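Local coordinates for putative GGDEF domain protein (Pseudomonas aeruginosa, PDB 7E6G) that probably catalyses the magnesium-dependent joining of two GTP molecules into cyclic di-GMP, with release of two diphosphates, at residues 132-141 against 222-230; 166-175 against 184-192. All blocks are in the same frame, centred on the assembly; numbering follows the deposited sequence.

Contact 1 (132-141 against 222-230). With MG (magnesium ion), chain G; G2P (phosphomethylphosphonic acid guanylate ester), chain H.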
# COMPACT_ATOMS: atom_id res chain seq x y z
N SER A 132 -12.80 -27.51 35.84
CA SER A 132 -12.35 -26.68 36.85
C SER A 132 -10.90 -26.52 36.93
O SER A 132 -10.19 -27.03 36.23
CB SER A 132 -12.95 -27.01 38.14
OG SER A 132 -12.40 -28.16 38.59
N TYR A 133 -10.52 -25.60 37.74
CA TYR A 133 -9.11 -25.33 37.98
C TYR A 133 -8.79 -25.61 39.44
O TYR A 133 -9.69 -25.75 40.29
CB TYR A 133 -8.75 -23.88 37.64
CG TYR A 133 -9.58 -22.88 38.40
CD1 TYR A 133 -10.78 -22.41 37.88
CD2 TYR A 133 -9.19 -22.45 39.66
CE1 TYR A 133 -11.57 -21.51 38.58
CE2 TYR A 133 -9.95 -21.53 40.37
CZ TYR A 133 -11.15 -21.07 39.83
OH TYR A 133 -11.91 -20.18 40.54
N VAL A 134 -7.51 -25.70 39.75
CA VAL A 134 -7.12 -25.75 41.16
C VAL A 134 -6.30 -24.51 41.49
O VAL A 134 -5.67 -23.89 40.62
CB VAL A 134 -6.37 -27.05 41.53
CG1 VAL A 134 -7.07 -28.28 40.92
CG2 VAL A 134 -4.91 -26.99 41.13
N LEU A 135 -6.34 -24.15 42.76
CA LEU A 135 -5.71 -22.96 43.29
C LEU A 135 -4.76 -23.39 44.40
O LEU A 135 -5.17 -24.09 45.33
CB LEU A 135 -6.78 -22.02 43.84
CG LEU A 135 -6.76 -20.53 43.53
CD1 LEU A 135 -6.64 -20.32 42.03
CD2 LEU A 135 -8.05 -19.95 44.07
N ALA A 136 -3.50 -22.98 44.31
CA ALA A 136 -2.52 -23.24 45.36
C ALA A 136 -1.96 -21.91 45.84
O ALA A 136 -1.43 -21.14 45.05
CB ALA A 136 -1.42 -24.17 44.86
N MET A 137 -2.11 -21.60 47.12
CA MET A 137 -1.60 -20.36 47.68
C MET A 137 -0.43 -20.66 48.60
O MET A 137 -0.55 -21.42 49.56
CB MET A 137 -2.69 -19.59 48.42
CG MET A 137 -2.34 -18.10 48.62
SD MET A 137 -3.63 -17.23 49.53
CE MET A 137 -4.84 -16.96 48.22
N LEU A 138 0.70 -20.04 48.31
CA LEU A 138 1.99 -20.36 48.88
C LEU A 138 2.47 -19.14 49.65
O LEU A 138 2.35 -18.02 49.17
CB LEU A 138 2.93 -20.75 47.74
CG LEU A 138 4.26 -21.46 47.94
CD1 LEU A 138 4.33 -22.70 47.07
CD2 LEU A 138 5.40 -20.49 47.60
N ASP A 139 2.98 -19.35 50.86
CA ASP A 139 3.45 -18.26 51.72
C ASP A 139 4.79 -18.67 52.30
O ASP A 139 4.91 -19.75 52.88
CB ASP A 139 2.44 -17.96 52.83
CG ASP A 139 2.90 -16.84 53.79
OD1 ASP A 139 4.01 -16.93 54.36
OD2 ASP A 139 2.12 -15.89 54.00
N VAL A 140 5.80 -17.79 52.17
CA VAL A 140 7.15 -18.13 52.59
C VAL A 140 7.25 -18.19 54.11
O VAL A 140 6.76 -17.31 54.83
CB VAL A 140 8.15 -17.12 52.00
CG1 VAL A 140 9.58 -17.47 52.43
CG2 VAL A 140 8.05 -17.12 50.48
N ASP A 141 7.88 -19.25 54.61
CA ASP A 141 8.03 -19.43 56.05
C ASP A 141 9.23 -18.64 56.56
O ASP A 141 10.33 -18.73 56.00
CB ASP A 141 8.21 -20.91 56.39
CG ASP A 141 7.03 -21.76 55.95
OD1 ASP A 141 5.88 -21.31 56.05
OD2 ASP A 141 7.25 -22.92 55.54
N THR A 222 11.55 -22.60 53.32
CA THR A 222 10.40 -23.44 53.11
C THR A 222 9.20 -22.54 52.86
O THR A 222 9.22 -21.34 53.16
CB THR A 222 10.13 -24.35 54.31
OG1 THR A 222 9.98 -23.53 55.47
CG2 THR A 222 11.28 -25.34 54.51
N ALA A 223 8.15 -23.13 52.30
CA ALA A 223 6.89 -22.43 52.12
C ALA A 223 5.76 -23.29 52.66
O ALA A 223 5.77 -24.52 52.52
CB ALA A 223 6.62 -22.12 50.64
N SER A 224 4.78 -22.64 53.28
CA SER A 224 3.49 -23.27 53.53
C SER A 224 2.63 -23.09 52.29
O SER A 224 2.81 -22.13 51.54
CB SER A 224 2.82 -22.65 54.75
OG SER A 224 3.63 -22.82 55.91
N VAL A 225 1.70 -24.02 52.07
CA VAL A 225 0.81 -23.88 50.92
C VAL A 225 -0.53 -24.53 51.20
O VAL A 225 -0.61 -25.63 51.75
CB VAL A 225 1.46 -24.42 49.62
CG1 VAL A 225 2.07 -25.74 49.84
CG2 VAL A 225 0.42 -24.46 48.47
N GLY A 226 -1.59 -23.81 50.86
CA GLY A 226 -2.96 -24.33 50.96
C GLY A 226 -3.51 -24.47 49.55
O GLY A 226 -3.35 -23.55 48.73
N VAL A 227 -4.10 -25.61 49.25
CA VAL A 227 -4.61 -25.82 47.90
C VAL A 227 -6.06 -26.28 47.95
O VAL A 227 -6.47 -27.01 48.87
CB VAL A 227 -3.70 -26.79 47.09
CG1 VAL A 227 -3.36 -28.01 47.90
CG2 VAL A 227 -4.31 -27.14 45.76
N THR A 228 -6.86 -25.78 46.99
CA THR A 228 -8.24 -26.19 46.80
C THR A 228 -8.55 -26.37 45.32
O THR A 228 -7.81 -25.94 44.44
CB THR A 228 -9.27 -25.19 47.33
OG1 THR A 228 -10.53 -25.85 47.44
CG2 THR A 228 -9.44 -24.02 46.37
N GLU A 229 -9.68 -27.01 45.09
CA GLU A 229 -10.28 -27.10 43.77
C GLU A 229 -11.44 -26.13 43.65
O GLU A 229 -12.17 -25.87 44.62
CB GLU A 229 -10.80 -28.51 43.50
CG GLU A 229 -11.05 -28.77 42.05
CD GLU A 229 -11.53 -30.18 41.84
OE1 GLU A 229 -11.95 -30.50 40.70
OE2 GLU A 229 -11.45 -30.97 42.80
N HIS A 230 -11.62 -25.59 42.46
CA HIS A 230 -12.76 -24.72 42.26
C HIS A 230 -14.06 -25.54 42.26
O HIS A 230 -14.22 -26.45 41.45
CB HIS A 230 -12.65 -23.96 40.96
CG HIS A 230 -13.89 -23.22 40.64
ND1 HIS A 230 -14.39 -22.23 41.46
CD2 HIS A 230 -14.80 -23.37 39.64
CE1 HIS A 230 -15.52 -21.78 40.97
NE2 HIS A 230 -15.79 -22.45 39.86
MG MG G . 5.50 -15.52 55.54
PG G2P H . 5.48 -16.89 58.63
O1G G2P H . 4.70 -17.24 57.65
O2G G2P H . 6.47 -17.72 58.81
O3G G2P H . 4.87 -16.52 59.76
O3B G2P H . 6.03 -15.59 58.03
PB G2P H . 7.11 -14.47 58.26
O1B G2P H . 7.77 -14.55 57.15
O2B G2P H . 7.82 -14.57 59.38
C3A G2P H . 6.40 -12.90 58.41
PA G2P H . 5.23 -12.28 57.44
O1A G2P H . 4.59 -12.08 58.65
O2A G2P H . 5.14 -13.51 56.69
O5' G2P H . 6.32 -11.33 57.10
C5' G2P H . 7.02 -11.33 55.86
C4' G2P H . 7.90 -10.13 55.70
O4' G2P H . 7.80 -9.91 54.41
C3' G2P H . 7.22 -8.96 56.17
O3' G2P H . 7.96 -8.47 57.22
C2' G2P H . 7.27 -8.10 54.97
O2' G2P H . 7.57 -6.79 55.18
C1' G2P H . 8.32 -8.71 54.23
N9 G2P H . 8.28 -8.38 52.86
C8 G2P H . 7.15 -8.11 52.30
N7 G2P H . 7.31 -7.83 51.05
C5 G2P H . 8.54 -7.91 50.79
C6 G2P H . 9.21 -7.74 49.67
O6 G2P H . 8.70 -7.43 48.64
N1 G2P H . 10.56 -7.91 49.67
C2 G2P H . 11.17 -8.24 50.83
N2 G2P H . 12.38 -8.40 50.81
N3 G2P H . 10.45 -8.39 51.93
C4 G2P H . 9.15 -8.26 51.92
O HOH W 1 11.96 -20.46 55.65
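D141 faces both T222 and S224, and each carboxylate oxygen accepts one hydroxyl. OD1 of D141 accepts S224 OG at 2.7 Å through its syn lone pair, whereas OD2 takes T222 OG1 at 2.8 Å through its anti lone pair. K251 also forms a salt bridge with OD1, and the backbone N of D256 donates to OD2.

Backbone bonding illustrates the regular antiparallel pair. L135 with T228, M137 with G226 and D139 with S224 are hydrogen-bonded pairs, the straightest bonds being given by the N-H groups of L135 and M137, and the strands run at 159° to each other. On the face carrying A136 and L138 the side chains also meet diagonally, A136 CB with V225 CG2 at 4.1 Å and L138 CG with A223 CB at 3.6 Å, one pair along from their register partners V227 and V225.

At the other end Y133 meets H230. CB of H230 sits over one face of the tyrosine ring, 3.5 Å from its centroid, a CH-pi contact; the two ring planes lie within 8° of parallel but barely overlap. The tyrosine OH bonds to N123, and H230 ND1 to T239.

Metal binding occupies the strand end. D139 swings its carboxylate away from its own backbone N (chi1 178°), which brings OD1 to the magnesium ion at 2.4 Å; the carbonyl O of V140 binds the same ion at 2.3 Å, and E182 and two oxygens of the GTP analogue complete the ligands found. K251 NZ also hydrogen-bonds D139 OD1, and D139 OD2 forms a salt bridge with R213 of the second subunit.

Strand 183-188 flanks 134-140 on its far edge, while helices 112-128 and 236-252 pack on the face bearing L135.

Contact 2 (166-175 against 184-192)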
# COMPACT_ATOMS: atom_id res chain seq x y z
N MET A 166 9.59 -22.02 40.81
CA MET A 166 8.21 -22.46 40.66
C MET A 166 7.81 -22.49 39.19
O MET A 166 7.22 -23.47 38.72
CB MET A 166 7.27 -21.58 41.48
CG MET A 166 7.40 -21.87 42.97
SD MET A 166 6.21 -20.99 44.00
CE MET A 166 6.47 -19.31 43.39
N GLU A 167 8.15 -21.44 38.44
CA GLU A 167 7.82 -21.43 37.02
C GLU A 167 8.46 -22.58 36.27
O GLU A 167 7.90 -23.07 35.28
CB GLU A 167 8.23 -20.10 36.39
CG GLU A 167 7.30 -18.99 36.74
CD GLU A 167 6.04 -19.00 35.90
OE1 GLU A 167 5.84 -18.05 35.11
OE2 GLU A 167 5.24 -19.96 36.02
N SER A 168 9.63 -23.05 36.72
CA SER A 168 10.28 -24.14 36.00
C SER A 168 9.59 -25.49 36.15
O SER A 168 9.81 -26.37 35.32
CB SER A 168 11.73 -24.27 36.44
OG SER A 168 12.47 -25.00 35.46
N GLU A 169 8.80 -25.71 37.20
CA GLU A 169 8.11 -26.98 37.40
C GLU A 169 6.65 -26.94 37.00
O GLU A 169 5.93 -27.90 37.28
CB GLU A 169 8.20 -27.44 38.86
CG GLU A 169 9.62 -27.65 39.40
CD GLU A 169 10.40 -28.76 38.70
OE1 GLU A 169 11.61 -28.51 38.44
OE2 GLU A 169 9.82 -29.85 38.43
N LEU A 170 6.18 -25.85 36.41
CA LEU A 170 4.78 -25.71 36.03
C LEU A 170 4.57 -26.05 34.56
O LEU A 170 5.48 -25.89 33.73
CB LEU A 170 4.29 -24.29 36.31
CG LEU A 170 4.14 -23.90 37.78
CD1 LEU A 170 3.57 -22.50 37.85
CD2 LEU A 170 3.22 -24.88 38.48
N ARG A 171 3.37 -26.53 34.23
CA ARG A 171 3.03 -26.79 32.84
C ARG A 171 2.81 -25.46 32.12
O ARG A 171 2.75 -24.40 32.74
CB ARG A 171 1.80 -27.70 32.74
CG ARG A 171 1.96 -29.04 33.42
CD ARG A 171 1.13 -29.13 34.68
NE ARG A 171 -0.25 -29.52 34.43
CZ ARG A 171 -1.30 -29.11 35.15
NH1 ARG A 171 -2.52 -29.53 34.86
NH2 ARG A 171 -1.13 -28.26 36.15
N GLU A 172 2.70 -25.52 30.79
CA GLU A 172 2.85 -24.28 30.02
C GLU A 172 1.65 -23.35 30.19
O GLU A 172 1.81 -22.13 30.08
CB GLU A 172 3.11 -24.60 28.55
CG GLU A 172 1.88 -24.70 27.67
CD GLU A 172 2.23 -25.04 26.22
OE1 GLU A 172 2.25 -24.13 25.37
OE2 GLU A 172 2.51 -26.23 25.94
N TYR A 173 0.47 -23.88 30.50
CA TYR A 173 -0.70 -23.02 30.68
C TYR A 173 -1.01 -22.73 32.14
O TYR A 173 -1.90 -21.92 32.41
CB TYR A 173 -1.93 -23.65 29.99
CG TYR A 173 -1.82 -23.58 28.49
CD1 TYR A 173 -1.88 -22.36 27.83
CD2 TYR A 173 -1.60 -24.73 27.74
CE1 TYR A 173 -1.77 -22.28 26.46
CE2 TYR A 173 -1.47 -24.66 26.36
CZ TYR A 173 -1.56 -23.43 25.72
OH TYR A 173 -1.44 -23.33 24.35
N ASP A 174 -0.30 -23.36 33.07
CA ASP A 174 -0.38 -22.96 34.46
C ASP A 174 0.14 -21.54 34.65
O ASP A 174 0.93 -21.02 33.86
CB ASP A 174 0.41 -23.92 35.33
CG ASP A 174 -0.12 -25.31 35.27
OD1 ASP A 174 -1.25 -25.51 34.79
OD2 ASP A 174 0.62 -26.22 35.70
N LEU A 175 -0.29 -20.94 35.74
CA LEU A 175 -0.06 -19.52 35.99
C LEU A 175 0.47 -19.35 37.40
O LEU A 175 -0.21 -19.71 38.36
CB LEU A 175 -1.36 -18.76 35.82
CG LEU A 175 -1.39 -17.42 35.10
CD1 LEU A 175 -0.80 -17.54 33.71
CD2 LEU A 175 -2.83 -17.02 35.05
N PHE A 184 2.39 -16.29 46.88
CA PHE A 184 2.25 -16.60 45.47
C PHE A 184 0.97 -17.40 45.26
O PHE A 184 0.60 -18.23 46.10
CB PHE A 184 3.44 -17.41 44.93
CG PHE A 184 4.78 -16.70 45.03
CD1 PHE A 184 5.55 -16.78 46.18
CD2 PHE A 184 5.28 -15.99 43.94
CE1 PHE A 184 6.77 -16.17 46.26
CE2 PHE A 184 6.52 -15.36 44.02
CZ PHE A 184 7.26 -15.45 45.18
N LEU A 185 0.30 -17.15 44.15
CA LEU A 185 -0.92 -17.86 43.81
C LEU A 185 -0.67 -18.66 42.54
O LEU A 185 -0.35 -18.09 41.50
CB LEU A 185 -2.10 -16.90 43.63
CG LEU A 185 -3.43 -17.63 43.46
CD1 LEU A 185 -3.73 -18.55 44.63
CD2 LEU A 185 -4.56 -16.63 43.29
N LEU A 186 -0.77 -19.97 42.65
CA LEU A 186 -0.69 -20.88 41.52
C LEU A 186 -2.12 -21.14 41.04
O LEU A 186 -2.98 -21.53 41.84
CB LEU A 186 0.00 -22.18 41.93
CG LEU A 186 1.54 -22.29 41.90
CD1 LEU A 186 2.27 -21.07 42.50
CD2 LEU A 186 2.00 -23.55 42.62
N LEU A 187 -2.37 -20.91 39.76
CA LEU A 187 -3.61 -21.30 39.11
C LEU A 187 -3.30 -22.41 38.11
O LEU A 187 -2.55 -22.20 37.14
CB LEU A 187 -4.27 -20.12 38.42
CG LEU A 187 -5.50 -20.50 37.58
CD1 LEU A 187 -6.70 -20.66 38.45
CD2 LEU A 187 -5.75 -19.40 36.58
N LEU A 188 -3.86 -23.59 38.35
CA LEU A 188 -3.74 -24.66 37.37
C LEU A 188 -5.07 -24.80 36.66
O LEU A 188 -6.03 -25.35 37.22
CB LEU A 188 -3.33 -25.98 38.02
CG LEU A 188 -2.23 -25.93 39.07
CD1 LEU A 188 -1.78 -27.34 39.43
CD2 LEU A 188 -1.07 -25.11 38.56
N PRO A 189 -5.19 -24.30 35.43
CA PRO A 189 -6.47 -24.34 34.74
C PRO A 189 -6.74 -25.72 34.17
O PRO A 189 -5.82 -26.47 33.83
CB PRO A 189 -6.30 -23.30 33.62
CG PRO A 189 -4.84 -23.35 33.32
CD PRO A 189 -4.12 -23.74 34.59
N GLN A 190 -8.03 -26.04 34.07
CA GLN A 190 -8.48 -27.32 33.54
C GLN A 190 -7.70 -28.47 34.17
O GLN A 190 -7.13 -29.32 33.50
CB GLN A 190 -8.36 -27.35 32.01
CG GLN A 190 -9.00 -26.15 31.34
CD GLN A 190 -8.75 -26.11 29.86
OE1 GLN A 190 -8.15 -25.16 29.35
NE2 GLN A 190 -9.22 -27.13 29.16
N THR A 191 -7.67 -28.46 35.50
CA THR A 191 -6.93 -29.44 36.27
C THR A 191 -7.76 -29.82 37.48
O THR A 191 -8.45 -28.98 38.06
CB THR A 191 -5.55 -28.90 36.69
OG1 THR A 191 -4.80 -28.48 35.54
CG2 THR A 191 -4.75 -29.94 37.45
N ARG A 192 -7.75 -31.11 37.80
CA ARG A 192 -8.36 -31.59 39.03
C ARG A 192 -7.29 -31.95 40.07
O ARG A 192 -6.14 -32.28 39.73
CB ARG A 192 -9.27 -32.80 38.75
CG ARG A 192 -10.72 -32.40 38.39
CD ARG A 192 -11.19 -33.02 37.07
NE ARG A 192 -10.33 -32.70 35.93
CZ ARG A 192 -10.32 -31.54 35.26
NH1 ARG A 192 -11.14 -30.55 35.61
NH2 ARG A 192 -9.48 -31.38 34.24
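T191 OG1 takes part in two bonds, one accepted and one given: R171 NH1 donates to it at 2.6 Å, and the hydroxyl in turn donates to the carbonyl O of P189, 2.8 Å away. The bond from NH1 lies near the guanidinium plane (15° out of it), whereas the hydroxyl meets the P189 carbonyl from above its plane. L188 CD1 touches the guanidinium edge, 3.5 Å from R171 NH2.

Its own loop also holds the arginine. The chain of R171 bends at chi2 and chi3, which brings NH2 back to D174 OD2 in a salt bridge of 2.7 Å, although the hydrogen bond within it is weak. The backbone N-H of R171 reaches the same oxygen from above the carboxylate plane. L188 CD2 lies against D174 CG.

L175 and L187 form an antiparallel hydrogen-bonded pair, bonded in both directions. Their side chains run side by side, with CD2 of L175 4.1 Å from CD2 of L187.

Further along, M166 gives a Met-aromatic contact with F184, the last residue of the GGEEF signature, made chiefly by a CH-pi approach of CE. The methionine chain is bent at chi3, which carries CE over one ring face, 3.7 Å from the centroid. The sulfur is oblique to the ring and touches L186 CD1.

The contact joins the open end of the hairpin of strands 175-178 and 183-188 to the C-terminal end of helix 152-168 and the loop that follows it. M166, L170 and L186 share C176 of the edge strand; helix 112-128 packs on L175, L187 and P189 through R118, while helix 193-208 meets M166 and R171.

In the fold
Both contacts reach the same mixed sheet, their centres 11 Å apart, and they meet where strand 183-188 runs beside strand 134-140. A136 O and L186 N, at 2.7 Å, and L138 N and F184 O, at 2.9 Å, probably hydrogen-bond across this seam. Along the chain, contact 2 is nested within the loop that contact 1 closes. Contact 1 supplies metal ligands directly. Contact 2 stands back from the site: the side chain of F184 is about 9 Å from the magnesium ion and likewise from the bound nucleotide, although E182, which ligates the metal, comes just before that strand in the chain.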